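Local structure of NreA protein (Staphylococcus carnosus subsp. carnosus TM300, 4IUH) at residues G87-V95 and L143-R151. The protein binds nitrate through a GAF domain and serves as the cytosolic nitrate receptor of the staphylococcal nitrate regulation system. Numbering follows the deposited sequence.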
loop_
_atom_site.group_PDB
_atom_site.type_symbol
_atom_site.label_atom_id
_atom_site.label_comp_id
_atom_site.label_asym_id
_atom_site.label_seq_id
_atom_site.Cartn_x
_atom_site.Cartn_y
_atom_site.Cartn_z
ATOM N N GLY A 87 8.069 -9.646 -1.708
ATOM C CA GLY A 87 7.429 -9.773 -3.004
ATOM C C GLY A 87 6.048 -10.408 -2.935
ATOM O O GLY A 87 5.461 -10.734 -3.963
ATOM N N SER A 88 5.526 -10.588 -1.722
ATOM C CA SER A 88 4.190 -11.155 -1.537
ATOM C C SER A 88 3.292 -10.217 -0.730
ATOM O O SER A 88 3.776 -9.373 0.021
ATOM C CB SER A 88 4.276 -12.517 -0.856
ATOM O OG SER A 88 4.853 -12.399 0.430
ATOM N N ARG A 89 1.981 -10.364 -0.886
ATOM C CA ARG A 89 1.054 -9.420 -0.267
ATOM C C ARG A 89 0.969 -9.612 1.239
ATOM O O ARG A 89 1.274 -10.690 1.739
ATOM C CB ARG A 89 -0.336 -9.491 -0.916
ATOM C CG ARG A 89 -1.083 -10.801 -0.716
ATOM C CD ARG A 89 -2.304 -10.843 -1.626
ATOM N NE ARG A 89 -1.920 -10.662 -3.024
ATOM C CZ ARG A 89 -2.758 -10.360 -4.011
ATOM N NH1 ARG A 89 -4.055 -10.203 -3.773
ATOM N NH2 ARG A 89 -2.291 -10.213 -5.243
ATOM N N LYS A 90 0.587 -8.558 1.956
ATOM C CA LYS A 90 0.323 -8.662 3.390
ATOM C C LYS A 90 -1.116 -8.277 3.691
ATOM O O LYS A 90 -1.588 -7.220 3.274
ATOM C CB LYS A 90 1.271 -7.785 4.211
ATOM C CG LYS A 90 1.047 -7.935 5.724
ATOM C CD LYS A 90 1.956 -7.022 6.549
ATOM C CE LYS A 90 1.840 -7.314 8.049
ATOM N NZ LYS A 90 2.126 -8.748 8.365
ATOM N N ILE A 91 -1.814 -9.141 4.416
ATOM C CA ILE A 91 -3.222 -8.920 4.718
ATOM C C ILE A 91 -3.443 -8.786 6.218
ATOM O O ILE A 91 -3.067 -9.663 6.999
ATOM C CB ILE A 91 -4.097 -10.054 4.161
ATOM C CG1 ILE A 91 -3.989 -10.092 2.636
ATOM C CG2 ILE A 91 -5.541 -9.869 4.580
ATOM C CD1 ILE A 91 -4.164 -11.460 2.048
ATOM N N VAL A 92 -4.044 -7.671 6.618
ATOM C CA VAL A 92 -4.338 -7.443 8.022
ATOM C C VAL A 92 -5.815 -7.147 8.222
ATOM O O VAL A 92 -6.261 -6.025 7.986
ATOM C CB VAL A 92 -3.523 -6.280 8.588
ATOM C CG1 VAL A 92 -3.752 -6.179 10.096
ATOM C CG2 VAL A 92 -2.051 -6.469 8.270
ATOM N N GLU A 93 -6.562 -8.155 8.665
ATOM C CA GLU A 93 -7.999 -8.011 8.882
ATOM C C GLU A 93 -8.294 -7.062 10.038
ATOM O O GLU A 93 -9.267 -6.319 9.996
ATOM C CB GLU A 93 -8.645 -9.375 9.160
ATOM C CG GLU A 93 -8.312 -10.462 8.146
ATOM C CD GLU A 93 -9.187 -10.414 6.904
ATOM O OE1 GLU A 93 -10.065 -9.523 6.810
ATOM O OE2 GLU A 93 -8.999 -11.277 6.015
ATOM N N ASP A 94 -7.444 -7.094 11.067
ATOM C CA ASP A 94 -7.671 -6.331 12.294
ATOM C C ASP A 94 -6.360 -5.738 12.797
ATOM O O ASP A 94 -5.589 -6.393 13.509
ATOM C CB ASP A 94 -8.304 -7.232 13.362
ATOM C CG ASP A 94 -8.793 -6.461 14.587
ATOM O OD1 ASP A 94 -8.323 -5.331 14.837
ATOM O OD2 ASP A 94 -9.649 -7.002 15.320
ATOM N N VAL A 95 -6.120 -4.484 12.435
ATOM C CA VAL A 95 -4.861 -3.831 12.757
ATOM C C VAL A 95 -4.617 -3.742 14.266
ATOM O O VAL A 95 -3.524 -4.057 14.739
ATOM C CB VAL A 95 -4.769 -2.438 12.108
ATOM C CG1 VAL A 95 -3.562 -1.684 12.638
ATOM C CG2 VAL A 95 -4.699 -2.570 10.591
ATOM N N LEU A 143 -12.333 -5.841 5.707
ATOM C CA LEU A 143 -11.867 -5.949 4.336
ATOM C C LEU A 143 -12.972 -6.593 3.511
ATOM O O LEU A 143 -13.578 -7.569 3.949
ATOM C CB LEU A 143 -10.613 -6.815 4.264
ATOM C CG LEU A 143 -9.353 -6.283 4.933
ATOM C CD1 LEU A 143 -8.246 -7.332 4.875
ATOM C CD2 LEU A 143 -8.899 -4.979 4.273
ATOM N N PRO A 144 -13.240 -6.047 2.318
ATOM C CA PRO A 144 -14.251 -6.632 1.432
ATOM C C PRO A 144 -13.882 -8.063 1.079
ATOM O O PRO A 144 -12.697 -8.381 0.985
ATOM C CB PRO A 144 -14.202 -5.741 0.185
ATOM C CG PRO A 144 -12.921 -5.010 0.264
ATOM C CD PRO A 144 -12.595 -4.867 1.726
ATOM N N GLU A 145 -14.884 -8.916 0.911
ATOM C CA GLU A 145 -14.637 -10.322 0.641
ATOM C C GLU A 145 -13.871 -10.521 -0.661
ATOM O O GLU A 145 -14.206 -9.929 -1.690
ATOM C CB GLU A 145 -15.952 -11.095 0.597
ATOM C CG GLU A 145 -15.784 -12.567 0.285
ATOM C CD GLU A 145 -17.029 -13.365 0.588
ATOM O OE1 GLU A 145 -17.638 -13.126 1.653
ATOM O OE2 GLU A 145 -17.404 -14.224 -0.239
ATOM N N GLY A 146 -12.838 -11.354 -0.606
ATOM C CA GLY A 146 -12.067 -11.685 -1.787
ATOM C C GLY A 146 -10.958 -10.694 -2.069
ATOM O O GLY A 146 -10.130 -10.920 -2.952
ATOM N N SER A 147 -10.928 -9.601 -1.309
ATOM C CA SER A 147 -9.912 -8.565 -1.499
ATOM C C SER A 147 -8.509 -9.063 -1.147
ATOM O O SER A 147 -7.529 -8.329 -1.274
ATOM C CB SER A 147 -10.255 -7.295 -0.706
ATOM O OG SER A 147 -10.149 -7.502 0.691
ATOM N N THR A 148 -8.421 -10.313 -0.711
ATOM C CA THR A 148 -7.140 -10.943 -0.445
ATOM C C THR A 148 -6.574 -11.558 -1.724
ATOM O O THR A 148 -5.366 -11.643 -1.903
ATOM C CB THR A 148 -7.283 -12.032 0.630
ATOM O OG1 THR A 148 -7.990 -13.157 0.093
ATOM C CG2 THR A 148 -8.034 -11.484 1.840
ATOM N N THR A 149 -7.469 -11.981 -2.611
ATOM C CA THR A 149 -7.103 -12.598 -3.877
ATOM C C THR A 149 -7.163 -11.532 -4.993
ATOM O O THR A 149 -7.086 -11.834 -6.193
ATOM C CB THR A 149 -8.047 -13.797 -4.159
ATOM O OG1 THR A 149 -7.346 -14.832 -4.862
ATOM C CG2 THR A 149 -9.308 -13.367 -4.924
ATOM N N PHE A 150 -7.281 -10.278 -4.567
ATOM C CA PHE A 150 -7.395 -9.119 -5.459
ATOM C C PHE A 150 -6.251 -9.023 -6.478
ATOM O O PHE A 150 -5.090 -9.239 -6.135
ATOM C CB PHE A 150 -7.471 -7.837 -4.616
ATOM C CG PHE A 150 -7.532 -6.574 -5.429
ATOM C CD1 PHE A 150 -8.744 -6.101 -5.905
ATOM C CD2 PHE A 150 -6.383 -5.862 -5.714
ATOM C CE1 PHE A 150 -8.806 -4.945 -6.659
ATOM C CE2 PHE A 150 -6.434 -4.709 -6.468
ATOM C CZ PHE A 150 -7.652 -4.247 -6.938
ATOM N N ARG A 151 -6.589 -8.688 -7.724
ATOM C CA ARG A 151 -5.604 -8.612 -8.802
ATOM C C ARG A 151 -5.267 -7.185 -9.234
ATOM O O ARG A 151 -6.156 -6.362 -9.455
ATOM C CB ARG A 151 -6.069 -9.399 -10.032
ATOM C CG ARG A 151 -6.377 -10.862 -9.780
ATOM C CD ARG A 151 -5.189 -11.589 -9.178
ATOM N NE ARG A 151 -3.938 -11.330 -9.889
ATOM C CZ ARG A 151 -3.570 -11.938 -11.017
ATOM N NH1 ARG A 151 -4.361 -12.843 -11.584
ATOM N NH2 ARG A 151 -2.410 -11.631 -11.587
HETATM O O HOH W 1 -11.303 -7.225 7.809
#
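With chi1 at 66°, Arg89 holds its CG between the backbone N and the carbonyl carbon, and a bend at chi3 turns the guanidinium end-on to the carbonyl of Phe150. NH1 and NH2 both donate to Phe150 O, at 2.8 Å from NH1 and 3.1 Å from NH2; this oxygen lies in the guanidinium plane, with NH1 on one of its lone pairs. NH1 also reaches Thr148 O at 2.7 Å, from above that carbonyl's plane, the oxygen tilted from the guanidinium plane. A salt bridge from NE to Glu162 further fixes the group. Strand 90-92 is an edge strand of the antiparallel GAF sheet, beside strand 115-125, and the loop after strand 128-138 runs past it without backbone pairing. Ile91 fills the middle: its CD1 presses on Thr148 CB at 3.5 Å, a tight fit, while CG2 meets Leu143 CD1 at 3.7 Å. Glu93, bent at chi2 (-83°), crosses Leu143 obliquely, bringing OE1 to 3.4 Å from Leu143 CD1. A water accepts from Leu143 N and donates to both Glu93 O and Glu93 OE1, bridging the backbones at this end. Two overlapping turns, Pro144 to Ser147 (type II) and Gly146 to Thr149 (type I), shape the loop.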